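Local coordinates for dual specificity protein phosphatase 18 (Homo sapiens, PDB 2ESB), which removes phosphate from phosphotyrosine, and less readily from phosphothreonine, in single and diphosphorylated MAP kinase peptides, at residues A[164-169]-A[173-178]; A[125-130]-A[149-154]; A[27-32]-A[136-141]. All coordinates share one frame; numbering follows the deposited sequence.

Contact 1 (A[164-169]-A[173-178]); sequences VHMVSS and MIPDIY
V167 and I174 hold the two short strands together through both of their backbone bonds: V167 N reaches I174 O at 2.7 Å and I174 N returns to V167 O at 3.0 Å. M166 and P175 form a non-hydrogen-bonded pair, and here the packing is close. The bend of M166 at chi2 brings SD 3.8 Å from P175 CA, and the further bend at chi3 carries CE to the I174 backbone. M173 CE packs on M166 CB at the outer edge of this side. V164 adds its CG2, 3.6 Å from I177 CD1. The whole is a beta hairpin after helix 145-159; M166 and P175 lie against W148 of that helix, V164 and I177 against helix 127-137. The other side is looser: V167 CG2 lies 3.9 Å from I174 CG1, and I174 CD1 runs on to S169 CB. H165 is exposed yet tied down: D176 N gives a 2.7 Å bond to H165 O, and H165 ND1 meets D176 OD2 at 3.0 Å. That ND1 bond lies near the imidazole plane, on the syn side of a carboxylate turned 67° from the ring. D176 chi1 of 44° brings both carboxylate oxygens within weak bonding distance of H165 N.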
# COMPACT_ATOMS: atom_id res chain seq x y z
N VAL A 164 1.86 15.03 8.50
CA VAL A 164 0.48 15.03 8.03
C VAL A 164 -0.38 15.02 9.31
O VAL A 164 -0.05 14.33 10.27
CB VAL A 164 0.17 13.78 7.17
CG1 VAL A 164 -1.28 13.80 6.72
CG2 VAL A 164 1.10 13.74 5.95
N HIS A 165 -1.46 15.80 9.32
CA HIS A 165 -2.33 15.87 10.49
C HIS A 165 -3.80 15.83 10.08
O HIS A 165 -4.17 16.42 9.07
CB HIS A 165 -2.10 17.19 11.25
CG HIS A 165 -0.65 17.55 11.39
ND1 HIS A 165 0.11 18.00 10.34
CD2 HIS A 165 0.18 17.51 12.46
CE1 HIS A 165 1.35 18.21 10.75
NE2 HIS A 165 1.42 17.92 12.03
N MET A 166 -4.62 15.14 10.87
CA MET A 166 -6.05 15.05 10.59
C MET A 166 -6.72 16.38 11.00
O MET A 166 -6.41 16.93 12.06
CB MET A 166 -6.68 13.90 11.39
CG MET A 166 -6.10 12.51 11.08
SD MET A 166 -6.21 12.14 9.31
CE MET A 166 -7.98 11.80 9.14
N VAL A 167 -7.61 16.89 10.16
CA VAL A 167 -8.31 18.13 10.45
C VAL A 167 -9.81 17.95 10.18
O VAL A 167 -10.21 17.04 9.44
CB VAL A 167 -7.79 19.31 9.58
CG1 VAL A 167 -6.31 19.55 9.85
CG2 VAL A 167 -8.02 19.01 8.11
N SER A 168 -10.63 18.80 10.80
CA SER A 168 -12.08 18.74 10.62
C SER A 168 -12.45 19.28 9.23
O SER A 168 -11.69 20.04 8.63
CB SER A 168 -12.79 19.60 11.68
OG SER A 168 -12.26 19.37 12.98
N SER A 169 -13.61 18.88 8.72
CA SER A 169 -14.08 19.37 7.42
C SER A 169 -15.57 19.09 7.29
O SER A 169 -16.14 18.36 8.10
CB SER A 169 -13.32 18.69 6.27
OG SER A 169 -13.93 17.47 5.88
N MET A 173 -13.39 14.19 9.36
CA MET A 173 -11.93 14.22 9.49
C MET A 173 -11.22 13.79 8.21
O MET A 173 -11.58 12.81 7.58
CB MET A 173 -11.49 13.29 10.62
CG MET A 173 -12.07 13.66 11.97
SD MET A 173 -11.36 15.18 12.60
CE MET A 173 -10.06 14.54 13.60
N ILE A 174 -10.20 14.55 7.85
CA ILE A 174 -9.41 14.24 6.66
C ILE A 174 -7.99 14.68 6.95
O ILE A 174 -7.76 15.49 7.85
CB ILE A 174 -9.89 15.04 5.43
CG1 ILE A 174 -9.75 16.54 5.71
CG2 ILE A 174 -11.33 14.68 5.10
CD1 ILE A 174 -10.21 17.44 4.60
N PRO A 175 -7.01 14.14 6.22
CA PRO A 175 -5.61 14.54 6.43
C PRO A 175 -5.56 15.97 5.91
O PRO A 175 -6.29 16.29 4.97
CB PRO A 175 -4.81 13.61 5.51
CG PRO A 175 -5.78 12.58 5.05
CD PRO A 175 -7.14 13.18 5.12
N ASP A 176 -4.73 16.83 6.50
CA ASP A 176 -4.69 18.20 6.02
C ASP A 176 -4.34 18.27 4.53
O ASP A 176 -4.76 19.20 3.83
CB ASP A 176 -3.72 19.07 6.85
CG ASP A 176 -2.40 18.39 7.16
OD1 ASP A 176 -1.99 17.48 6.42
OD2 ASP A 176 -1.77 18.78 8.16
N ILE A 177 -3.60 17.27 4.05
CA ILE A 177 -3.21 17.16 2.64
C ILE A 177 -4.42 17.32 1.72
O ILE A 177 -4.28 17.75 0.57
CB ILE A 177 -2.62 15.76 2.34
CG1 ILE A 177 -1.30 15.57 3.07
CG2 ILE A 177 -2.43 15.58 0.85
CD1 ILE A 177 -0.70 14.19 2.86
N TYR A 178 -5.60 16.94 2.20
CA TYR A 178 -6.79 17.03 1.37
C TYR A 178 -7.51 18.37 1.47
O TYR A 178 -8.61 18.53 0.93
CB TYR A 178 -7.75 15.89 1.70
CG TYR A 178 -7.21 14.51 1.39
CD1 TYR A 178 -6.09 14.33 0.57
CD2 TYR A 178 -7.84 13.37 1.89
CE1 TYR A 178 -5.61 13.04 0.27
CE2 TYR A 178 -7.38 12.09 1.60
CZ TYR A 178 -6.27 11.94 0.79
OH TYR A 178 -5.83 10.67 0.51

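Contact 2 (A[125-130]-A[149-154]); sequences MSLLDA and EQLIHY
The 2.8 Å bond from A130 N to S126 O opens helix 127-137 at the turn that carries L127 toward L151 and I152. S126 is the N-cap of this helix: its OG takes the N-H of D129 at 2.9 Å in a fairly straight bond (161°). The peptide N of L127 has a partner on the opposing helix itself, E155 OE1, so the helix start is tied to helix 145-159 by a polar link as well as by packing. The packing rests on one side chain. L127 has CG opposite its backbone N (chi1 180°), and the isobutyl group runs out to the other helix, crossing L151 and I152 at about right angles. CD2 does most of the touching, 3.8 Å from I152 CG1 and 3.9 Å from L151 CB, with CD1 also at L151 CB (4.0 Å). This joins two helices of the helical layer that backs the mixed sheet in the cysteine-phosphatase fold. M120 of helix 110-122 and V164 add to the wall around L127, and L151 also touches L116 and F83.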
# COMPACT_ATOMS: atom_id res chain seq x y z
N MET A 125 11.26 8.07 4.34
CA MET A 125 10.43 9.16 3.87
C MET A 125 9.38 9.56 4.89
O MET A 125 8.86 8.72 5.61
CB MET A 125 9.72 8.77 2.57
CG MET A 125 10.65 8.61 1.37
SD MET A 125 9.83 7.94 -0.09
CE MET A 125 9.33 9.41 -0.91
N SER A 126 9.10 10.86 4.98
CA SER A 126 8.07 11.33 5.89
C SER A 126 6.76 10.85 5.28
O SER A 126 6.72 10.51 4.09
CB SER A 126 8.07 12.86 5.93
OG SER A 126 7.77 13.36 4.65
N LEU A 127 5.69 10.80 6.08
CA LEU A 127 4.40 10.37 5.56
C LEU A 127 4.02 11.28 4.39
O LEU A 127 3.53 10.82 3.36
CB LEU A 127 3.31 10.43 6.65
CG LEU A 127 1.89 10.01 6.23
CD1 LEU A 127 1.92 8.61 5.58
CD2 LEU A 127 0.96 10.00 7.46
N LEU A 128 4.26 12.57 4.55
CA LEU A 128 3.95 13.52 3.49
C LEU A 128 4.71 13.20 2.20
O LEU A 128 4.12 13.16 1.11
CB LEU A 128 4.28 14.96 3.93
CG LEU A 128 4.06 16.08 2.90
CD1 LEU A 128 2.60 16.12 2.50
CD2 LEU A 128 4.48 17.42 3.49
N ASP A 129 6.02 12.98 2.31
CA ASP A 129 6.82 12.68 1.12
C ASP A 129 6.46 11.32 0.53
O ASP A 129 6.46 11.15 -0.69
CB ASP A 129 8.32 12.75 1.43
CG ASP A 129 8.82 14.18 1.65
OD1 ASP A 129 8.10 15.13 1.29
OD2 ASP A 129 9.94 14.35 2.17
N ALA A 130 6.15 10.36 1.38
CA ALA A 130 5.75 9.05 0.88
C ALA A 130 4.45 9.20 0.09
O ALA A 130 4.27 8.56 -0.95
CB ALA A 130 5.56 8.09 2.05
N GLU A 149 -5.28 8.07 9.95
CA GLU A 149 -5.00 8.18 11.38
C GLU A 149 -3.98 7.11 11.78
O GLU A 149 -3.08 7.35 12.60
CB GLU A 149 -6.28 7.97 12.20
CG GLU A 149 -7.29 9.11 12.14
CD GLU A 149 -8.68 8.68 12.60
OE1 GLU A 149 -8.76 7.90 13.58
OE2 GLU A 149 -9.68 9.12 12.00
N GLN A 150 -4.14 5.91 11.23
CA GLN A 150 -3.21 4.82 11.52
C GLN A 150 -1.81 5.13 11.00
O GLN A 150 -0.81 4.85 11.67
CB GLN A 150 -3.73 3.51 10.93
CG GLN A 150 -4.90 2.93 11.73
CD GLN A 150 -5.61 1.81 10.99
OE1 GLN A 150 -4.97 0.93 10.44
NE2 GLN A 150 -6.94 1.85 10.98
N LEU A 151 -1.75 5.71 9.80
CA LEU A 151 -0.46 6.06 9.19
C LEU A 151 0.23 7.19 9.97
O LEU A 151 1.45 7.19 10.14
CB LEU A 151 -0.66 6.47 7.73
CG LEU A 151 -0.96 5.31 6.77
CD1 LEU A 151 -1.42 5.86 5.42
CD2 LEU A 151 0.28 4.44 6.59
N ILE A 152 -0.55 8.15 10.45
CA ILE A 152 -0.01 9.25 11.24
C ILE A 152 0.56 8.69 12.55
O ILE A 152 1.65 9.08 12.99
CB ILE A 152 -1.11 10.30 11.52
CG1 ILE A 152 -1.39 11.09 10.24
CG2 ILE A 152 -0.69 11.25 12.65
CD1 ILE A 152 -2.65 11.95 10.30
N HIS A 153 -0.15 7.76 13.17
CA HIS A 153 0.34 7.16 14.41
C HIS A 153 1.64 6.38 14.14
O HIS A 153 2.59 6.45 14.91
CB HIS A 153 -0.72 6.23 15.00
CG HIS A 153 -0.27 5.52 16.25
ND1 HIS A 153 0.18 4.22 16.25
CD2 HIS A 153 -0.17 5.95 17.53
CE1 HIS A 153 0.53 3.88 17.47
NE2 HIS A 153 0.32 4.91 18.27
N TYR A 154 1.69 5.67 13.02
CA TYR A 154 2.88 4.90 12.65
C TYR A 154 4.04 5.86 12.34
O TYR A 154 5.18 5.59 12.71
CB TYR A 154 2.57 4.03 11.43
CG TYR A 154 3.65 3.04 11.05
CD1 TYR A 154 4.19 2.18 11.99
CD2 TYR A 154 4.08 2.94 9.73
CE1 TYR A 154 5.16 1.24 11.63
CE2 TYR A 154 5.04 1.99 9.36
CZ TYR A 154 5.57 1.14 10.32
OH TYR A 154 6.52 0.20 9.98

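Contact 3 (A[27-32]-A[136-141]); sequences LYISNG and SCRPII
Strand 27-30 passes the end of helix 127-137 where R138, the first residue to leave helical geometry, starts a type I turn closed by I141 N on R138 O (3.1 Å); I29 and R138 have CA atoms 7.9 Å apart. From there the R138 side chain reaches back to the strand. Its CG is opposite the backbone N (chi1 -172°), and the chain, extended as far as NE, lays its methylenes alongside I29, with R138 CD 3.7 Å from I29 CG2. A last twist, chi4 74°, lays the guanidinium flat beside the strand: S30 CA sits 3.8 Å above one face, toward the rim, and the carbonyl carbons of I29 and S30 lie over that same face. N31 N approaches obliquely, and a water links it to R138 NH2, accepting from N31 N at 3.2 Å and from NH2 at 3.3 Å. The guanidinium is gripped by residues outside the two segments: NE by G107 O, NH2 by A106 O and NH1 by S21 OG. A106 and G107 belong to the P-loop signature, HCxxGxxR, that holds the predicted nucleophile C104; this buried arginine is therefore placed in the second shell and probably helps hold the loop's backbone. On the strand S30 OG bonds N31 O at 2.9 Å in the carbonyl plane. N31 OD1 accepts from A34 N, and ND2 bonds to S18 OG.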
# COMPACT_ATOMS: atom_id res chain seq x y z
N LEU A 27 8.61 -2.65 -5.99
CA LEU A 27 7.25 -2.59 -5.48
C LEU A 27 6.31 -1.94 -6.47
O LEU A 27 6.66 -0.92 -7.08
CB LEU A 27 7.21 -1.82 -4.16
CG LEU A 27 5.82 -1.69 -3.53
CD1 LEU A 27 5.31 -3.07 -3.11
CD2 LEU A 27 5.91 -0.74 -2.32
N TYR A 28 5.13 -2.53 -6.62
CA TYR A 28 4.09 -2.04 -7.52
C TYR A 28 2.74 -2.06 -6.80
O TYR A 28 2.55 -2.79 -5.83
CB TYR A 28 3.96 -2.95 -8.74
CG TYR A 28 5.20 -3.11 -9.59
CD1 TYR A 28 6.29 -3.84 -9.13
CD2 TYR A 28 5.27 -2.56 -10.88
CE1 TYR A 28 7.42 -4.04 -9.92
CE2 TYR A 28 6.40 -2.75 -11.68
CZ TYR A 28 7.47 -3.49 -11.19
OH TYR A 28 8.59 -3.68 -11.96
N ILE A 29 1.79 -1.26 -7.29
CA ILE A 29 0.44 -1.23 -6.74
C ILE A 29 -0.54 -1.38 -7.91
O ILE A 29 -0.30 -0.85 -8.99
CB ILE A 29 0.08 0.11 -6.06
CG1 ILE A 29 0.95 0.35 -4.83
CG2 ILE A 29 -1.39 0.09 -5.65
CD1 ILE A 29 0.73 1.75 -4.22
N SER A 30 -1.64 -2.10 -7.70
CA SER A 30 -2.61 -2.25 -8.79
C SER A 30 -3.99 -2.57 -8.26
O SER A 30 -4.19 -2.74 -7.05
CB SER A 30 -2.19 -3.37 -9.76
OG SER A 30 -2.58 -4.64 -9.26
N ASN A 31 -4.96 -2.64 -9.17
CA ASN A 31 -6.31 -3.00 -8.77
C ASN A 31 -6.41 -4.53 -8.87
O ASN A 31 -5.42 -5.20 -9.19
CB ASN A 31 -7.35 -2.32 -9.68
CG ASN A 31 -7.28 -2.81 -11.10
OD1 ASN A 31 -6.41 -3.60 -11.46
ND2 ASN A 31 -8.20 -2.33 -11.93
N GLY A 32 -7.59 -5.08 -8.60
CA GLY A 32 -7.76 -6.52 -8.65
C GLY A 32 -7.69 -7.16 -10.02
O GLY A 32 -7.32 -8.33 -10.14
N SER A 136 2.19 10.47 -7.13
CA SER A 136 2.81 10.76 -8.43
C SER A 136 2.86 9.47 -9.26
O SER A 136 2.68 9.50 -10.47
CB SER A 136 4.23 11.30 -8.27
OG SER A 136 4.22 12.55 -7.60
N CYS A 137 3.11 8.34 -8.60
CA CYS A 137 3.17 7.07 -9.32
C CYS A 137 1.80 6.54 -9.67
O CYS A 137 1.62 5.91 -10.71
CB CYS A 137 3.89 6.00 -8.50
SG CYS A 137 5.58 6.36 -8.06
N ARG A 138 0.83 6.77 -8.79
CA ARG A 138 -0.53 6.28 -9.02
C ARG A 138 -1.50 7.34 -8.51
O ARG A 138 -1.91 7.31 -7.35
CB ARG A 138 -0.74 4.96 -8.26
CG ARG A 138 -2.05 4.25 -8.57
CD ARG A 138 -2.18 2.95 -7.78
NE ARG A 138 -3.46 2.27 -7.99
CZ ARG A 138 -3.78 1.60 -9.10
NH1 ARG A 138 -2.92 1.51 -10.10
NH2 ARG A 138 -4.97 1.03 -9.20
N PRO A 139 -1.88 8.28 -9.38
CA PRO A 139 -2.79 9.40 -9.10
C PRO A 139 -4.05 9.12 -8.30
O PRO A 139 -4.45 9.94 -7.47
CB PRO A 139 -3.11 9.92 -10.50
CG PRO A 139 -1.85 9.68 -11.24
CD PRO A 139 -1.49 8.28 -10.81
N ILE A 140 -4.68 7.97 -8.52
CA ILE A 140 -5.92 7.68 -7.82
C ILE A 140 -5.84 7.20 -6.38
O ILE A 140 -6.87 6.97 -5.77
CB ILE A 140 -6.78 6.66 -8.59
CG1 ILE A 140 -6.04 5.32 -8.66
CG2 ILE A 140 -7.09 7.18 -9.99
CD1 ILE A 140 -6.83 4.23 -9.34
N ILE A 141 -4.64 7.04 -5.81
CA ILE A 141 -4.59 6.55 -4.43
C ILE A 141 -5.28 7.51 -3.46
O ILE A 141 -5.15 8.73 -3.57
CB ILE A 141 -3.14 6.29 -3.92
CG1 ILE A 141 -2.32 7.58 -3.94
CG2 ILE A 141 -2.47 5.22 -4.79
CD1 ILE A 141 -1.30 7.65 -2.84
O HOH W 1 -4.44 -0.92 -11.76

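Overall arrangement
Contacts 1 and 2 are neighbours: their centres are 12 Å apart and they touch, with V164 O 3.5 Å from I152 CG1, so the hairpin packs directly on the helix pair. Contact 3 shares helix 127-137 with contact 2, which uses its start while contact 3 uses its end; the centres are about 17 Å apart and the nearest atoms about 6 Å. Contacts 1 and 3 do not touch, their centres about 22 Å apart. Of the three, contact 3 lies nearest the predicted nucleophile C104, whose side chain is about 6 Å from that of I29; the N31 side chain is about 7 Å from the bound HEPES, those of L151 and I174 roughly 12 and 13 Å.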